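Local coordinates for cystathionine beta-lyase family protein, YNBB B.subtilis ortholog (Clostridium acetobutylicum, PDB 3HVY) that is a putative PLP-dependent lyase of the methionine gamma-lyase family, probably cleaving carbon-sulfur bonds of amino acids and possibly involved in aluminium resistance, at residues 348-353 with 361-366. Residues are numbered along the deposited sequence; the frame is centred on the assembly and turned at random.
Sequences FIKGIQ and FVQCEA
Lys350 and Cys364 bring the last turns of helix 342-354 against the irregular chain that follows it, their CA atoms 5.7 Å apart; farther along, the CA atoms of Gln353 and Val362 are 7.4 Å apart. A water bridges the backbones where they diverge, donating to Lys350 O and to Val362 O, each 3.2 Å away. The CB of Cys364 points toward the helix, and SG rests on the aliphatic root of Gln353, 3.5 Å from Gln353 CB. Gln353 CG, anti to the backbone N (chi1 -176°), also comes within 3.4 Å of Val362 O, and the bend at chi2 lays the amide beside the sulfur, OE1 near SG and NE2 toward Val362 CB. NE2 is hydrogen-bonded to Asp359 O in the connection and OE1 to Ala380 N just beyond strand 376-379, which fixes the amide's rotation. While Gln353 meets the sulfur, Lys350 meets the CB and carbonyl of Cys364: its CG is 3.9 Å from Cys364 CB, and Cys364 O sits alongside the chain end, as near to CE as to NZ, whose hydrogen bond to it (3.0 Å) is weak. Within the loop, Gln363 NE2 hydrogen-bonds Phe361 O from above the carbonyl plane. The contact thus illustrates how an irregular segment can rest on a helix mainly through a buried thiol packed on methylenes, direct polar contact being limited to one weak bond and a shared water.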
loop_
_atom_site.group_PDB
_atom_site.type_symbol
_atom_site.label_atom_id
_atom_site.label_comp_id
_atom_site.label_asym_id
_atom_site.label_seq_id
_atom_site.Cartn_x
_atom_site.Cartn_y
_atom_site.Cartn_z
ATOM N N PHE D 348 4.337 -21.226 -30.736
ATOM C CA PHE D 348 3.618 -21.749 -29.579
ATOM C C PHE D 348 3.723 -20.771 -28.401
ATOM O O PHE D 348 2.708 -20.469 -27.719
ATOM C CB PHE D 348 4.157 -23.125 -29.175
ATOM C CG PHE D 348 3.431 -23.728 -27.989
ATOM C CD1 PHE D 348 2.302 -24.513 -28.194
ATOM C CD2 PHE D 348 3.895 -23.529 -26.688
ATOM C CE1 PHE D 348 1.616 -25.084 -27.105
ATOM C CE2 PHE D 348 3.221 -24.083 -25.594
ATOM C CZ PHE D 348 2.082 -24.870 -25.819
ATOM N N ILE D 349 4.945 -20.290 -28.173
ATOM C CA ILE D 349 5.235 -19.346 -27.079
ATOM C C ILE D 349 4.512 -18.031 -27.298
ATOM O O ILE D 349 3.850 -17.526 -26.372
ATOM C CB ILE D 349 6.741 -19.192 -26.834
ATOM C CG1 ILE D 349 7.271 -20.556 -26.308
ATOM C CG2 ILE D 349 7.031 -18.132 -25.794
ATOM C CD1 ILE D 349 8.599 -20.525 -25.682
ATOM N N LYS D 350 4.553 -17.519 -28.522
ATOM C CA LYS D 350 3.791 -16.314 -28.856
ATOM C C LYS D 350 2.281 -16.521 -28.633
ATOM O O LYS D 350 1.564 -15.608 -28.193
ATOM C CB LYS D 350 4.064 -15.880 -30.292
ATOM C CG LYS D 350 5.420 -15.216 -30.513
ATOM C CD LYS D 350 5.618 -14.957 -32.038
ATOM C CE LYS D 350 6.814 -14.067 -32.391
ATOM N NZ LYS D 350 6.475 -12.602 -32.664
ATOM N N GLY D 351 1.795 -17.716 -28.912
ATOM C CA GLY D 351 0.394 -18.011 -28.708
ATOM C C GLY D 351 0.046 -17.957 -27.235
ATOM O O GLY D 351 -1.031 -17.486 -26.880
ATOM N N ILE D 352 0.966 -18.412 -26.377
ATOM C CA ILE D 352 0.755 -18.357 -24.941
ATOM C C ILE D 352 0.603 -16.901 -24.516
ATOM O O ILE D 352 -0.312 -16.565 -23.787
ATOM C CB ILE D 352 1.876 -19.060 -24.130
ATOM C CG1 ILE D 352 1.824 -20.571 -24.370
ATOM C CG2 ILE D 352 1.703 -18.790 -22.571
ATOM C CD1 ILE D 352 0.544 -21.274 -23.932
ATOM N N GLN D 353 1.474 -16.040 -25.018
ATOM C CA GLN D 353 1.385 -14.608 -24.730
ATOM C C GLN D 353 0.031 -14.060 -25.179
ATOM O O GLN D 353 -0.647 -13.331 -24.448
ATOM C CB GLN D 353 2.528 -13.835 -25.418
ATOM C CG GLN D 353 2.588 -12.303 -25.099
ATOM C CD GLN D 353 3.137 -11.995 -23.727
ATOM O OE1 GLN D 353 4.020 -12.680 -23.251
ATOM N NE2 GLN D 353 2.663 -10.921 -23.118
ATOM N N PHE D 361 -1.155 -8.230 -26.182
ATOM C CA PHE D 361 -0.877 -7.643 -27.510
ATOM C C PHE D 361 0.630 -7.529 -27.817
ATOM O O PHE D 361 1.037 -7.188 -28.958
ATOM C CB PHE D 361 -1.510 -6.243 -27.586
ATOM C CG PHE D 361 -1.118 -5.379 -26.444
ATOM C CD1 PHE D 361 0.074 -4.677 -26.476
ATOM C CD2 PHE D 361 -1.896 -5.354 -25.271
ATOM C CE1 PHE D 361 0.475 -3.922 -25.405
ATOM C CE2 PHE D 361 -1.501 -4.607 -24.189
ATOM C CZ PHE D 361 -0.306 -3.868 -24.255
ATOM N N VAL D 362 1.441 -7.797 -26.803
ATOM C CA VAL D 362 2.871 -7.730 -26.926
ATOM C C VAL D 362 3.337 -8.890 -27.788
ATOM O O VAL D 362 2.949 -10.055 -27.572
ATOM C CB VAL D 362 3.549 -7.781 -25.563
ATOM C CG1 VAL D 362 5.039 -8.036 -25.729
ATOM C CG2 VAL D 362 3.288 -6.502 -24.806
ATOM N N GLN D 363 4.117 -8.555 -28.821
ATOM C CA GLN D 363 4.681 -9.554 -29.748
ATOM C C GLN D 363 6.065 -10.020 -29.262
ATOM O O GLN D 363 7.044 -9.259 -29.377
ATOM C CB GLN D 363 4.789 -8.959 -31.153
ATOM C CG GLN D 363 3.440 -8.463 -31.662
ATOM C CD GLN D 363 2.441 -9.586 -31.817
ATOM O OE1 GLN D 363 2.735 -10.581 -32.462
ATOM N NE2 GLN D 363 1.257 -9.434 -31.221
ATOM N N CYS D 364 6.115 -11.257 -28.719
ATOM C CA CYS D 364 7.340 -11.855 -28.152
ATOM C C CYS D 364 8.463 -12.016 -29.171
ATOM O O CYS D 364 8.227 -12.504 -30.259
ATOM C CB CYS D 364 7.097 -13.262 -27.602
ATOM S SG CYS D 364 5.847 -13.402 -26.438
ATOM N N GLU D 365 9.681 -11.663 -28.763
ATOM C CA GLU D 365 10.869 -11.737 -29.624
ATOM C C GLU D 365 11.939 -12.565 -28.909
ATOM O O GLU D 365 12.008 -12.568 -27.666
ATOM C CB GLU D 365 11.420 -10.314 -29.930
ATOM N N ALA D 366 12.754 -13.269 -29.700
ATOM C CA ALA D 366 13.940 -13.946 -29.183
ATOM C C ALA D 366 14.927 -12.844 -28.716
ATOM O O ALA D 366 15.700 -12.309 -29.510
ATOM C CB ALA D 366 14.555 -14.830 -30.271
HETATM O O HOH W 1 3.170 -12.940 -29.045
#